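PDB 7BVT: hypothetical sugar ABC-transporter sugar binding protein from Arthrobacter globiformis, which binds cyclic alpha-maltosyl-1,6-maltose and probably delivers it to an ABC transporter for uptake into the bacterial cell. Local coordinates for residues A[404-407]-A[408-412]; A[380-383]-A[384-388]; A[316-319]-A[320-323]; A[109-112]-A[113-116]. All coordinates share one frame; numbering follows the deposited sequence.

Interaction 1 (A[404-407]-A[408-412])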
ATOM      1  N   ALA A 404      21.129  -6.954 -13.371  1.00 21.62           N
ATOM      2  CA  ALA A 404      21.747  -5.847 -12.606  1.00 21.91           C
ATOM      3  C   ALA A 404      20.933  -5.611 -11.335  1.00 22.07           C
ATOM      4  O   ALA A 404      21.501  -5.505 -10.232  1.00 22.46           O
ATOM      5  CB  ALA A 404      21.899  -4.621 -13.437  1.00 22.23           C
ATOM      6  N   ALA A 405      19.600  -5.587 -11.446  1.00 19.86           N
ATOM      7  CA  ALA A 405      18.741  -5.378 -10.270  1.00 19.06           C
ATOM      8  C   ALA A 405      18.932  -6.506  -9.254  1.00 18.20           C
ATOM      9  O   ALA A 405      18.993  -6.206  -8.066  1.00 20.67           O
ATOM     10  CB  ALA A 405      17.293  -5.265 -10.687  1.00 17.55           C
ATOM     11  N   GLU A 406      19.046  -7.741  -9.673  1.00 19.42           N
ATOM     12  CA  GLU A 406      19.285  -8.898  -8.775  1.00 18.67           C
ATOM     13  C   GLU A 406      20.640  -8.758  -8.042  1.00 22.34           C
ATOM     14  O   GLU A 406      20.727  -9.034  -6.822  1.00 21.25           O
ATOM     15  CB  GLU A 406      19.247 -10.211  -9.558  1.00 20.97           C
ATOM     16  CG  GLU A 406      19.605 -11.444  -8.732  1.00 21.47           C
ATOM     17  CD  GLU A 406      19.432 -12.739  -9.493  1.00 21.78           C
ATOM     18  OE1 GLU A 406      19.929 -12.807 -10.648  1.00 24.16           O
ATOM     19  OE2 GLU A 406      18.733 -13.684  -8.988  1.00 24.34           O
ATOM     20  N   GLN A 407      21.684  -8.404  -8.789  1.00 22.03           N
ATOM     21  CA  GLN A 407      23.013  -8.102  -8.205  1.00 23.82           C
ATOM     22  C   GLN A 407      22.949  -7.031  -7.144  1.00 22.57           C
ATOM     23  O   GLN A 407      23.632  -7.219  -6.107  1.00 24.02           O
ATOM     24  CB  GLN A 407      23.881  -7.328  -9.193  1.00 28.45           C
ATOM     25  CG  GLN A 407      25.078  -8.043  -9.636  1.00 39.97           C
ATOM     26  CD  GLN A 407      24.562  -8.917 -10.724  1.00 35.03           C
ATOM     27  OE1 GLN A 407      24.104 -10.024 -10.414  1.00 40.69           O
ATOM     28  NE2 GLN A 407      24.685  -8.407 -11.965  1.00 29.78           N
ATOM     29  N   ALA A 408      22.313  -5.891  -7.439  1.00 21.52           N
ATOM     30  CA  ALA A 408      22.270  -4.723  -6.547  1.00 22.56           C
ATOM     31  C   ALA A 408      21.515  -5.172  -5.294  1.00 25.59           C
ATOM     32  O   ALA A 408      21.987  -4.902  -4.170  1.00 23.35           O
ATOM     33  CB  ALA A 408      21.646  -3.560  -7.243  1.00 21.93           C
ATOM     34  N   VAL A 409      20.346  -5.780  -5.478  1.00 21.61           N
ATOM     35  CA  VAL A 409      19.473  -6.178  -4.334  1.00 20.22           C
ATOM     36  C   VAL A 409      20.201  -7.205  -3.462  1.00 22.27           C
ATOM     37  O   VAL A 409      20.247  -7.078  -2.225  1.00 22.27           O
ATOM     38  CB  VAL A 409      18.121  -6.707  -4.837  1.00 19.49           C
ATOM     39  CG1 VAL A 409      17.383  -7.423  -3.710  1.00 21.81           C
ATOM     40  CG2 VAL A 409      17.313  -5.583  -5.422  1.00 19.52           C
ATOM     41  N   ASN A 410      20.827  -8.203  -4.074  1.00 21.22           N
ATOM     42  CA  ASN A 410      21.500  -9.286  -3.306  1.00 24.59           C
ATOM     43  C   ASN A 410      22.666  -8.674  -2.535  1.00 25.30           C
ATOM     44  O   ASN A 410      22.888  -9.145  -1.390  1.00 27.91           O
ATOM     45  CB  ASN A 410      21.973 -10.416  -4.212  1.00 23.42           C
ATOM     46  CG  ASN A 410      20.855 -11.338  -4.617  1.00 27.00           C
ATOM     47  OD1 ASN A 410      19.760 -11.218  -4.096  1.00 25.34           O
ATOM     48  ND2 ASN A 410      21.128 -12.238  -5.549  1.00 27.07           N
ATOM     49  N   ALA A 411      23.315  -7.632  -3.060  1.00 24.34           N
ATOM     50  CA  ALA A 411      24.512  -7.066  -2.397  1.00 24.56           C
ATOM     51  C   ALA A 411      24.012  -6.378  -1.134  1.00 26.45           C
ATOM     52  O   ALA A 411      24.687  -6.444  -0.108  1.00 29.54           O
ATOM     53  CB  ALA A 411      25.238  -6.102  -3.260  1.00 24.18           C
ATOM     54  N   VAL A 412      22.868  -5.721  -1.234  1.00 26.10           N
ATOM     55  CA  VAL A 412      22.219  -4.969  -0.125  1.00 27.87           C
ATOM     56  C   VAL A 412      21.752  -5.980   0.920  1.00 25.77           C
ATOM     57  O   VAL A 412      22.030  -5.780   2.132  1.00 28.69           O
ATOM     58  CB  VAL A 412      21.069  -4.092  -0.654  1.00 30.83           C
ATOM     59  CG1 VAL A 412      20.159  -3.647   0.475  1.00 34.53           C
ATOM     60  CG2 VAL A 412      21.620  -2.903  -1.404  1.00 33.43           C
TER
HETATM   61  O   HOH W   1      18.832 -14.070  -6.197  1.00 25.18           O

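Interaction 2 (A[380-383]-A[384-388])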
ATOM      1  N   VAL A 380      16.883  -1.883  -0.437  1.00 22.10           N
ATOM      2  CA  VAL A 380      16.542  -2.854  -1.503  1.00 20.80           C
ATOM      3  C   VAL A 380      15.745  -2.135  -2.589  1.00 20.43           C
ATOM      4  O   VAL A 380      16.016  -2.302  -3.794  1.00 19.92           O
ATOM      5  CB  VAL A 380      15.801  -4.064  -0.936  1.00 20.70           C
ATOM      6  CG1 VAL A 380      15.142  -4.901  -2.029  1.00 21.84           C
ATOM      7  CG2 VAL A 380      16.746  -4.909  -0.099  1.00 23.92           C
ATOM      8  N   SER A 381      14.721  -1.410  -2.192  1.00 21.25           N
ATOM      9  CA  SER A 381      13.778  -0.820  -3.158  1.00 19.53           C
ATOM     10  C   SER A 381      14.477   0.235  -4.018  1.00 21.13           C
ATOM     11  O   SER A 381      14.293   0.250  -5.255  1.00 19.25           O
ATOM     12  CB  SER A 381      12.583  -0.247  -2.464  1.00 20.55           C
ATOM     13  OG  SER A 381      11.728   0.379  -3.417  1.00 20.31           O
ATOM     14  N   LEU A 382      15.335   1.074  -3.421  1.00 21.64           N
ATOM     15  CA  LEU A 382      16.105   2.061  -4.218  1.00 23.53           C
ATOM     16  C   LEU A 382      17.095   1.347  -5.131  1.00 19.97           C
ATOM     17  O   LEU A 382      17.130   1.742  -6.297  1.00 22.79           O
ATOM     18  CB  LEU A 382      16.822   3.021  -3.275  1.00 22.61           C
ATOM     19  CG  LEU A 382      17.471   4.223  -3.955  1.00 27.84           C
ATOM     20  CD1 LEU A 382      16.522   5.008  -4.853  1.00 26.89           C
ATOM     21  CD2 LEU A 382      18.069   5.120  -2.869  1.00 30.73           C
ATOM     22  N   ALA A 383      17.800   0.310  -4.656  1.00 19.40           N
ATOM     23  CA  ALA A 383      18.799  -0.412  -5.486  1.00 20.49           C
ATOM     24  C   ALA A 383      18.061  -1.015  -6.691  1.00 22.04           C
ATOM     25  O   ALA A 383      18.522  -0.890  -7.836  1.00 21.91           O
ATOM     26  CB  ALA A 383      19.546  -1.462  -4.745  1.00 22.93           C
ATOM     27  N   PHE A 384      16.894  -1.590  -6.415  1.00 20.68           N
ATOM     28  CA  PHE A 384      16.055  -2.232  -7.445  1.00 19.74           C
ATOM     29  C   PHE A 384      15.629  -1.187  -8.442  1.00 18.77           C
ATOM     30  O   PHE A 384      15.822  -1.426  -9.650  1.00 19.16           O
ATOM     31  CB  PHE A 384      14.826  -2.895  -6.817  1.00 18.08           C
ATOM     32  CG  PHE A 384      13.909  -3.571  -7.791  1.00 16.63           C
ATOM     33  CD1 PHE A 384      14.184  -4.839  -8.279  1.00 16.84           C
ATOM     34  CD2 PHE A 384      12.698  -2.979  -8.104  1.00 18.44           C
ATOM     35  CE1 PHE A 384      13.285  -5.455  -9.138  1.00 17.04           C
ATOM     36  CE2 PHE A 384      11.825  -3.593  -8.965  1.00 17.50           C
ATOM     37  CZ  PHE A 384      12.133  -4.800  -9.521  1.00 15.77           C
ATOM     38  N   ALA A 385      15.005  -0.104  -7.982  1.00 19.47           N
ATOM     39  CA  ALA A 385      14.391   0.913  -8.845  1.00 18.87           C
ATOM     40  C   ALA A 385      15.457   1.537  -9.761  1.00 20.42           C
ATOM     41  O   ALA A 385      15.196   1.743 -10.944  1.00 21.48           O
ATOM     42  CB  ALA A 385      13.687   1.960  -8.005  1.00 18.97           C
ATOM     43  N   GLN A 386      16.661   1.795  -9.232  1.00 21.25           N
ATOM     44  CA  GLN A 386      17.706   2.458 -10.053  1.00 23.35           C
ATOM     45  C   GLN A 386      18.130   1.545 -11.199  1.00 22.82           C
ATOM     46  O   GLN A 386      18.452   2.050 -12.280  1.00 22.99           O
ATOM     47  CB  GLN A 386      18.857   2.942  -9.172  1.00 26.04           C
ATOM     48  CG  GLN A 386      18.416   4.155  -8.370  1.00 31.21           C
ATOM     49  CD  GLN A 386      19.480   4.632  -7.418  1.00 40.66           C
ATOM     50  OE1 GLN A 386      20.291   3.845  -6.914  1.00 42.44           O
ATOM     51  NE2 GLN A 386      19.426   5.928  -7.142  1.00 40.10           N
ATOM     52  N   GLU A 387      18.176   0.245 -10.992  1.00 19.78           N
ATOM     53  CA  GLU A 387      18.625  -0.664 -12.052  1.00 20.83           C
ATOM     54  C   GLU A 387      17.491  -0.819 -13.048  1.00 23.84           C
ATOM     55  O   GLU A 387      17.750  -0.854 -14.258  1.00 21.06           O
ATOM     56  CB  GLU A 387      19.100  -1.998 -11.518  1.00 22.96           C
ATOM     57  CG  GLU A 387      20.363  -1.897 -10.708  1.00 24.30           C
ATOM     58  CD  GLU A 387      21.615  -1.527 -11.481  1.00 32.27           C
ATOM     59  OE1 GLU A 387      21.536  -1.317 -12.703  1.00 27.70           O
ATOM     60  OE2 GLU A 387      22.720  -1.514 -10.849  1.00 39.56           O
ATOM     61  N   ILE A 388      16.267  -0.960 -12.551  1.00 21.32           N
ATOM     62  CA  ILE A 388      15.146  -1.229 -13.488  1.00 20.13           C
ATOM     63  C   ILE A 388      14.968   0.012 -14.360  1.00 19.60           C
ATOM     64  O   ILE A 388      14.609  -0.152 -15.510  1.00 20.61           O
ATOM     65  CB  ILE A 388      13.864  -1.583 -12.706  1.00 20.21           C
ATOM     66  CG1 ILE A 388      14.017  -2.912 -11.952  1.00 20.93           C
ATOM     67  CG2 ILE A 388      12.644  -1.597 -13.611  1.00 21.82           C
ATOM     68  CD1 ILE A 388      14.149  -4.144 -12.793  1.00 24.24           C
TER

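Interaction 3 (A[316-319]-A[320-323])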
ATOM      1  N   LEU A 316      -6.224  -1.111  20.963  1.00 16.94           N
ATOM      2  CA  LEU A 316      -6.095  -1.623  19.570  1.00 16.43           C
ATOM      3  C   LEU A 316      -7.186  -2.674  19.336  1.00 16.59           C
ATOM      4  O   LEU A 316      -7.770  -2.704  18.254  1.00 17.06           O
ATOM      5  CB  LEU A 316      -4.682  -2.183  19.365  1.00 15.41           C
ATOM      6  CG  LEU A 316      -3.528  -1.199  19.346  1.00 16.88           C
ATOM      7  CD1 LEU A 316      -2.217  -1.894  19.040  1.00 17.94           C
ATOM      8  CD2 LEU A 316      -3.745  -0.058  18.387  1.00 18.14           C
ATOM      9  N   SER A 317      -7.488  -3.520  20.331  1.00 16.59           N
ATOM     10  CA  SER A 317      -8.556  -4.551  20.183  1.00 16.36           C
ATOM     11  C   SER A 317      -9.885  -3.839  19.898  1.00 15.69           C
ATOM     12  O   SER A 317     -10.618  -4.242  19.013  1.00 17.09           O
ATOM     13  CB  SER A 317      -8.661  -5.428  21.422  1.00 16.10           C
ATOM     14  OG  SER A 317      -7.436  -6.143  21.655  1.00 18.35           O
ATOM     15  N   TRP A 318     -10.164  -2.770  20.638  1.00 17.37           N
ATOM     16  CA  TRP A 318     -11.442  -2.035  20.433  1.00 17.35           C
ATOM     17  C   TRP A 318     -11.460  -1.406  19.038  1.00 17.52           C
ATOM     18  O   TRP A 318     -12.484  -1.488  18.333  1.00 16.55           O
ATOM     19  CB  TRP A 318     -11.616  -1.018  21.574  1.00 17.70           C
ATOM     20  CG  TRP A 318     -12.819  -0.163  21.372  1.00 17.32           C
ATOM     21  CD1 TRP A 318     -14.090  -0.418  21.807  1.00 18.22           C
ATOM     22  CD2 TRP A 318     -12.853   1.123  20.716  1.00 17.59           C
ATOM     23  NE1 TRP A 318     -14.936   0.588  21.393  1.00 20.38           N
ATOM     24  CE2 TRP A 318     -14.196   1.560  20.783  1.00 18.39           C
ATOM     25  CE3 TRP A 318     -11.910   1.956  20.083  1.00 17.80           C
ATOM     26  CZ2 TRP A 318     -14.627   2.721  20.161  1.00 18.88           C
ATOM     27  CZ3 TRP A 318     -12.328   3.149  19.536  1.00 17.38           C
ATOM     28  CH2 TRP A 318     -13.657   3.550  19.626  1.00 16.92           C
ATOM     29  N   PHE A 319     -10.351  -0.788  18.677  1.00 16.28           N
ATOM     30  CA  PHE A 319     -10.184  -0.148  17.360  1.00 17.98           C
ATOM     31  C   PHE A 319     -10.422  -1.162  16.237  1.00 17.27           C
ATOM     32  O   PHE A 319     -10.919  -0.774  15.178  1.00 17.60           O
ATOM     33  CB  PHE A 319      -8.805   0.498  17.249  1.00 17.77           C
ATOM     34  CG  PHE A 319      -8.788   1.582  16.209  1.00 16.67           C
ATOM     35  CD1 PHE A 319      -9.373   2.819  16.456  1.00 18.84           C
ATOM     36  CD2 PHE A 319      -8.159   1.381  14.996  1.00 19.21           C
ATOM     37  CE1 PHE A 319      -9.307   3.828  15.515  1.00 21.65           C
ATOM     38  CE2 PHE A 319      -8.095   2.408  14.069  1.00 18.03           C
ATOM     39  CZ  PHE A 319      -8.684   3.624  14.327  1.00 19.04           C
ATOM     40  N   LEU A 320     -10.132  -2.443  16.483  1.00 15.92           N
ATOM     41  CA  LEU A 320     -10.211  -3.490  15.420  1.00 17.05           C
ATOM     42  C   LEU A 320     -11.527  -4.270  15.478  1.00 19.26           C
ATOM     43  O   LEU A 320     -11.670  -5.241  14.730  1.00 18.67           O
ATOM     44  CB  LEU A 320      -8.989  -4.402  15.572  1.00 16.85           C
ATOM     45  CG  LEU A 320      -7.684  -3.749  15.099  1.00 17.18           C
ATOM     46  CD1 LEU A 320      -6.472  -4.588  15.456  1.00 19.54           C
ATOM     47  CD2 LEU A 320      -7.709  -3.447  13.592  1.00 18.09           C
ATOM     48  N   GLU A 321     -12.479  -3.886  16.338  1.00 17.21           N
ATOM     49  CA  GLU A 321     -13.817  -4.534  16.304  1.00 17.71           C
ATOM     50  C   GLU A 321     -14.529  -4.067  15.038  1.00 17.65           C
ATOM     51  O   GLU A 321     -14.308  -2.920  14.574  1.00 18.80           O
ATOM     52  CB  GLU A 321     -14.608  -4.201  17.566  1.00 18.79           C
ATOM     53  CG  GLU A 321     -13.949  -4.735  18.816  1.00 20.39           C
ATOM     54  CD  GLU A 321     -14.646  -4.441  20.126  1.00 24.27           C
ATOM     55  OE1 GLU A 321     -15.668  -3.714  20.110  1.00 25.18           O
ATOM     56  OE2 GLU A 321     -14.162  -4.939  21.152  1.00 25.65           O
ATOM     57  N   PRO A 322     -15.417  -4.907  14.467  1.00 18.33           N
ATOM     58  CA  PRO A 322     -16.046  -4.577  13.189  1.00 21.21           C
ATOM     59  C   PRO A 322     -16.737  -3.208  13.173  1.00 22.27           C
ATOM     60  O   PRO A 322     -16.636  -2.473  12.173  1.00 23.44           O
ATOM     61  CB  PRO A 322     -17.043  -5.716  12.956  1.00 22.49           C
ATOM     62  CG  PRO A 322     -16.568  -6.852  13.819  1.00 23.51           C
ATOM     63  CD  PRO A 322     -15.756  -6.260  14.958  1.00 20.23           C
ATOM     64  N   ASP A 323     -17.480  -2.877  14.233  1.00 22.07           N
ATOM     65  CA  ASP A 323     -18.208  -1.584  14.236  1.00 24.41           C
ATOM     66  C   ASP A 323     -17.240  -0.417  14.091  1.00 22.18           C
ATOM     67  O   ASP A 323     -17.594   0.561  13.385  1.00 22.62           O
ATOM     68  CB  ASP A 323     -19.029  -1.373  15.508  1.00 24.54           C
ATOM     69  CG  ASP A 323     -20.255  -2.272  15.571  1.00 30.36           C
ATOM     70  OD1 ASP A 323     -20.509  -3.023  14.594  1.00 32.97           O
ATOM     71  OD2 ASP A 323     -20.967  -2.160  16.598  1.00 39.02           O
TER

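Interaction 4 (A[109-112]-A[113-116])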
ATOM      1  N   ARG A 109      -2.877 -10.859  23.168  1.00 20.80           N
ATOM      2  CA  ARG A 109      -3.282  -9.527  23.727  1.00 22.23           C
ATOM      3  C   ARG A 109      -4.505  -9.030  22.957  1.00 24.10           C
ATOM      4  O   ARG A 109      -5.470  -8.583  23.557  1.00 31.89           O
ATOM      5  CB  ARG A 109      -2.108  -8.551  23.658  1.00 21.86           C
ATOM      6  CG  ARG A 109      -0.867  -8.990  24.427  1.00 25.77           C
ATOM      7  CD  ARG A 109       0.153  -7.880  24.637  1.00 26.44           C
ATOM      8  NE  ARG A 109       1.509  -8.430  24.928  1.00 27.10           N
ATOM      9  CZ  ARG A 109       1.927  -8.783  26.131  1.00 30.88           C
ATOM     10  NH1 ARG A 109       1.179  -8.573  27.194  1.00 29.71           N
ATOM     11  NH2 ARG A 109       3.133  -9.286  26.304  1.00 35.05           N
ATOM     12  N   ILE A 110      -4.473  -9.113  21.660  1.00 18.67           N
ATOM     13  CA  ILE A 110      -5.652  -8.841  20.794  1.00 17.87           C
ATOM     14  C   ILE A 110      -6.382 -10.155  20.600  1.00 19.25           C
ATOM     15  O   ILE A 110      -5.714 -11.175  20.380  1.00 20.37           O
ATOM     16  CB  ILE A 110      -5.182  -8.192  19.474  1.00 16.73           C
ATOM     17  CG1 ILE A 110      -4.433  -6.891  19.777  1.00 17.23           C
ATOM     18  CG2 ILE A 110      -6.334  -8.033  18.510  1.00 18.43           C
ATOM     19  CD1 ILE A 110      -3.943  -6.150  18.535  1.00 18.19           C
ATOM     20  N   PRO A 111      -7.718 -10.201  20.611  1.00 18.69           N
ATOM     21  CA  PRO A 111      -8.422 -11.476  20.512  1.00 21.84           C
ATOM     22  C   PRO A 111      -8.016 -12.254  19.262  1.00 21.10           C
ATOM     23  O   PRO A 111      -7.849 -11.717  18.161  1.00 20.39           O
ATOM     24  CB  PRO A 111      -9.902 -11.088  20.434  1.00 22.57           C
ATOM     25  CG  PRO A 111      -9.925  -9.824  21.251  1.00 23.76           C
ATOM     26  CD  PRO A 111      -8.676  -9.102  20.820  1.00 21.74           C
ATOM     27  N   ASP A 112      -7.837 -13.550  19.447  1.00 21.54           N
ATOM     28  CA  ASP A 112      -7.463 -14.443  18.346  1.00 22.11           C
ATOM     29  C   ASP A 112      -8.402 -14.247  17.155  1.00 21.49           C
ATOM     30  O   ASP A 112      -7.923 -14.161  15.962  1.00 23.03           O
ATOM     31  CB  ASP A 112      -7.496 -15.903  18.794  1.00 25.43           C
ATOM     32  CG  ASP A 112      -6.658 -16.333  19.994  1.00 28.42           C
ATOM     33  OD1 ASP A 112      -5.812 -15.575  20.514  1.00 30.75           O
ATOM     34  OD2 ASP A 112      -6.813 -17.502  20.386  1.00 30.53           O
ATOM     35  N   ASP A 113      -9.721 -14.164  17.370  1.00 21.76           N
ATOM     36  CA  ASP A 113     -10.673 -14.067  16.230  1.00 24.09           C
ATOM     37  C   ASP A 113     -10.490 -12.729  15.488  1.00 20.59           C
ATOM     38  O   ASP A 113     -10.676 -12.686  14.277  1.00 22.55           O
ATOM     39  CB  ASP A 113     -12.118 -14.280  16.646  1.00 28.26           C
ATOM     40  CG  ASP A 113     -12.412 -15.717  17.093  1.00 32.15           C
ATOM     41  OD1 ASP A 113     -11.513 -16.562  16.983  1.00 36.74           O
ATOM     42  OD2 ASP A 113     -13.531 -15.952  17.591  1.00 39.85           O
ATOM     43  N   THR A 114     -10.082 -11.673  16.182  1.00 19.75           N
ATOM     44  CA  THR A 114      -9.796 -10.389  15.501  1.00 17.83           C
ATOM     45  C   THR A 114      -8.572 -10.594  14.595  1.00 16.95           C
ATOM     46  O   THR A 114      -8.628 -10.262  13.429  1.00 18.10           O
ATOM     47  CB  THR A 114      -9.538  -9.277  16.523  1.00 17.58           C
ATOM     48  OG1 THR A 114     -10.831  -9.016  17.126  1.00 20.52           O
ATOM     49  CG2 THR A 114      -8.966  -8.049  15.868  1.00 18.88           C
ATOM     50  N   LEU A 115      -7.496 -11.153  15.169  1.00 19.63           N
ATOM     51  CA  LEU A 115      -6.248 -11.302  14.373  1.00 18.16           C
ATOM     52  C   LEU A 115      -6.484 -12.260  13.182  1.00 18.44           C
ATOM     53  O   LEU A 115      -5.987 -11.985  12.087  1.00 19.56           O
ATOM     54  CB  LEU A 115      -5.109 -11.727  15.294  1.00 18.56           C
ATOM     55  CG  LEU A 115      -4.641 -10.675  16.293  1.00 19.97           C
ATOM     56  CD1 LEU A 115      -3.546 -11.221  17.189  1.00 22.01           C
ATOM     57  CD2 LEU A 115      -4.165  -9.449  15.549  1.00 20.64           C
ATOM     58  N   THR A 116      -7.285 -13.296  13.339  1.00 19.63           N
ATOM     59  CA  THR A 116      -7.617 -14.228  12.224  1.00 19.14           C
ATOM     60  C   THR A 116      -8.350 -13.502  11.101  1.00 20.02           C
ATOM     61  O   THR A 116      -8.092 -13.762   9.935  1.00 20.80           O
ATOM     62  CB  THR A 116      -8.498 -15.405  12.691  1.00 21.36           C
ATOM     63  OG1 THR A 116      -7.689 -16.073  13.653  1.00 26.97           O
ATOM     64  CG2 THR A 116      -8.854 -16.284  11.511  1.00 28.71           C
TER

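Interaction 1 (A[404-407]-A[408-412])
Ala408 N reaches back four residues to Ala404 O at 2.9 Å, the first of four consecutive i to i+4 backbone hydrogen bonds that carry 404-407 into 408-412 as one unbroken helix. Ala405 O takes the N-H of Val409, and Glu406 O that of Asn410, in much the same way. The last bond, Ala411 N to Gln407 O, is the most bent of the four, with an N-H...O angle of 137°.

Glu406 and Asn410, one turn apart, lie side by side and point the same way. Asn410 turns its CG back beside its own backbone N (chi1 -78°), which lays the start of its amide against the preceding turn, CG only 3.2 Å from Glu406 O. Glu406 stretches out alongside, and its CG passes 3.6 Å from Asn410 ND2. This is the face of helix 398-415, the last helix of the chain, that meets the loop around residues 219-223, while Ala404, Ala405 and Val412 pack on helix 377-392.

The two polar heads, their planes 41° apart, are joined by a water that accepts from Asn410 ND2 at 3.0 Å and donates to Glu406 OE2 at 2.8 Å. Each head has a second grip in the loop: Asn223 ND2 bonds to Glu406 OE1, and Ala220 N bonds to Asn410 OD1. With both ends of its amide engaged, Asn410 has its flip settled. On the buried side, Val409 sets CG2 3.2 Å from Ala405 O, a close fit of methyl against carbonyl, and packs on Leu213.

Interaction 2 (A[380-383]-A[384-388])
Phe384 and Val380 open the tight side of this helical turn: Phe384 N donates to Val380 O at 2.9 Å, and Phe384 CB sits 3.3 Å from the same oxygen. Alongside, Ala385 N bonds to Ser381 O at 2.8 Å. With CG anti to the backbone N (chi1 180°), the Phe384 ring swings off the helix into the core, where Phe222 and Phe212 both meet it edge-to-face and Ile388 CG1 lies over the centre of one face. Ser381, also buried, sends its OG to Glu195 OE1, so this side of the helix backs onto a residue of the glycan pocket.

The other side is looser. Gln386 N still bonds to Leu382 O at 3.0 Å, but the next bond, Glu387 N to Ala383 O, is weak at 3.4 Å. Here Leu382 and the exposed Gln386 cross obliquely, touching by van der Waals contact: Leu382 CD1 comes within 3.8 Å of Gln386 NE2, and Gln386 CG rests 3.4 Å from Leu382 O. Replacing Leu382 with an alanine would probably strip the amide of Gln386 of an apolar neighbour and let the long side chain swing more freely. Glu387, at the margin, turns its carboxylate to a salt bridge with Lys390.

The pattern is that of an amphipathic helix in a solute-binding protein: helix 377-392 gives one face to helix 398-415 and the aromatic core, another to helix 195-207 beside the sugar site, and a third, with Leu382 and Gln386, to the outside.

Interaction 3 (A[316-319]-A[320-323])
Helix 306-319 ends where Leu320 and Glu321 turn back on Ser317 and Trp318, a two-residue corner before helix 322-332. The hydrogen bonding tightens from i+4 to i+3 as the helix ends. Leu320 N keeps a weak bond to Leu316 O and makes another to Ser317 O at 3.1 Å. Glu321 N then donates to Trp318 O, also at 3.1 Å and nearly straight (163°), although the donor stands well above the carbonyl plane. Gln324 NE2 is a second donor to Trp318 O, reaching in from the next helix.

Leu320 turns its CG back to lie 3.3 Å from Leu316 O, while its side chain meets Val337. Glu321, at the N-cap position before Pro322, runs extended back across the turn with CG 3.4 Å from Ser317 O. Its OE1 comes 4.0 Å from Trp318 CD1, the side chains crossing at about a right angle with ring and carboxylate planes 55° apart. The Phe319 ring is met edge-to-face by Trp328.

Trp318 O, near the end of its helix where i+4 partners run out, takes one donor from the corner and one from the next helix, which links the two helices across the corner.

Interaction 4 (A[109-112]-A[113-116])
Leu115 and Thr114 both turn their N-H groups to Pro111 O, which starts helix 112-117 with Pro111 at the N-cap position.

The backbone bonds come first. Leu115 N donates to Pro111 O at 3.1 Å and almost straight (167°), the opening i to i+4 bond of the helix. Thr114 N adds a weak, strongly bent bond to the same oxygen. One residue on, Thr116 N bonds to Asp112 O at 2.8 Å, and Thr116 folds its OG1 back to within 3.0 Å of that carbonyl oxygen.

The apolar contacts centre on Ile110, the buried residue just ahead of the cap. Its CG2, anti to the backbone N (chi1 -59°), touches two side chains at once: Thr114 CG2 at 3.7 Å and Leu115 CG at 3.8 Å. Ile110 crosses both at about a right angle. Ile110 and Leu115 share Val135 of strand 131-136 as a further neighbour, and Ile110 also leans on Leu316 of helix 306-319. A serine in place of Leu115 would probably take away the leucine branch that covers Ile110 CG2 and open a gap against Val135.

Of the charged groups, Asp112 and Asp113 stand exposed in the first turn, where two carboxylates are likely to be favoured by the helix dipole. Just ahead, Arg109 leads away to a salt bridge with Asp310.

A last, looser contact lies on the outer side of the turn, where the ring carbon Pro111 CB is 4.0 Å from Thr114 OG1.

How the interactions relate
From the N terminus, interaction 4 comes first, then 3, 2 and 1. Each closes only a turn of continuous chain, so they follow in series and none nests in or crosses another. They form two pairs on the fold. Interactions 4 and 3, far apart in sequence, meet where Ser317 OG lies 3.3 Å from Pro111 CD and Leu320 packs on Thr114, bringing the start of helix 112-117 against the end of helix 306-319. Interactions 2 and 1 lie on successive helices, 377-392 and 398-415, packed through Val380 on Val409 and Val412. Centres of interactions 1 and 3 are about 41 Å apart, on opposite sides of the chain's centre.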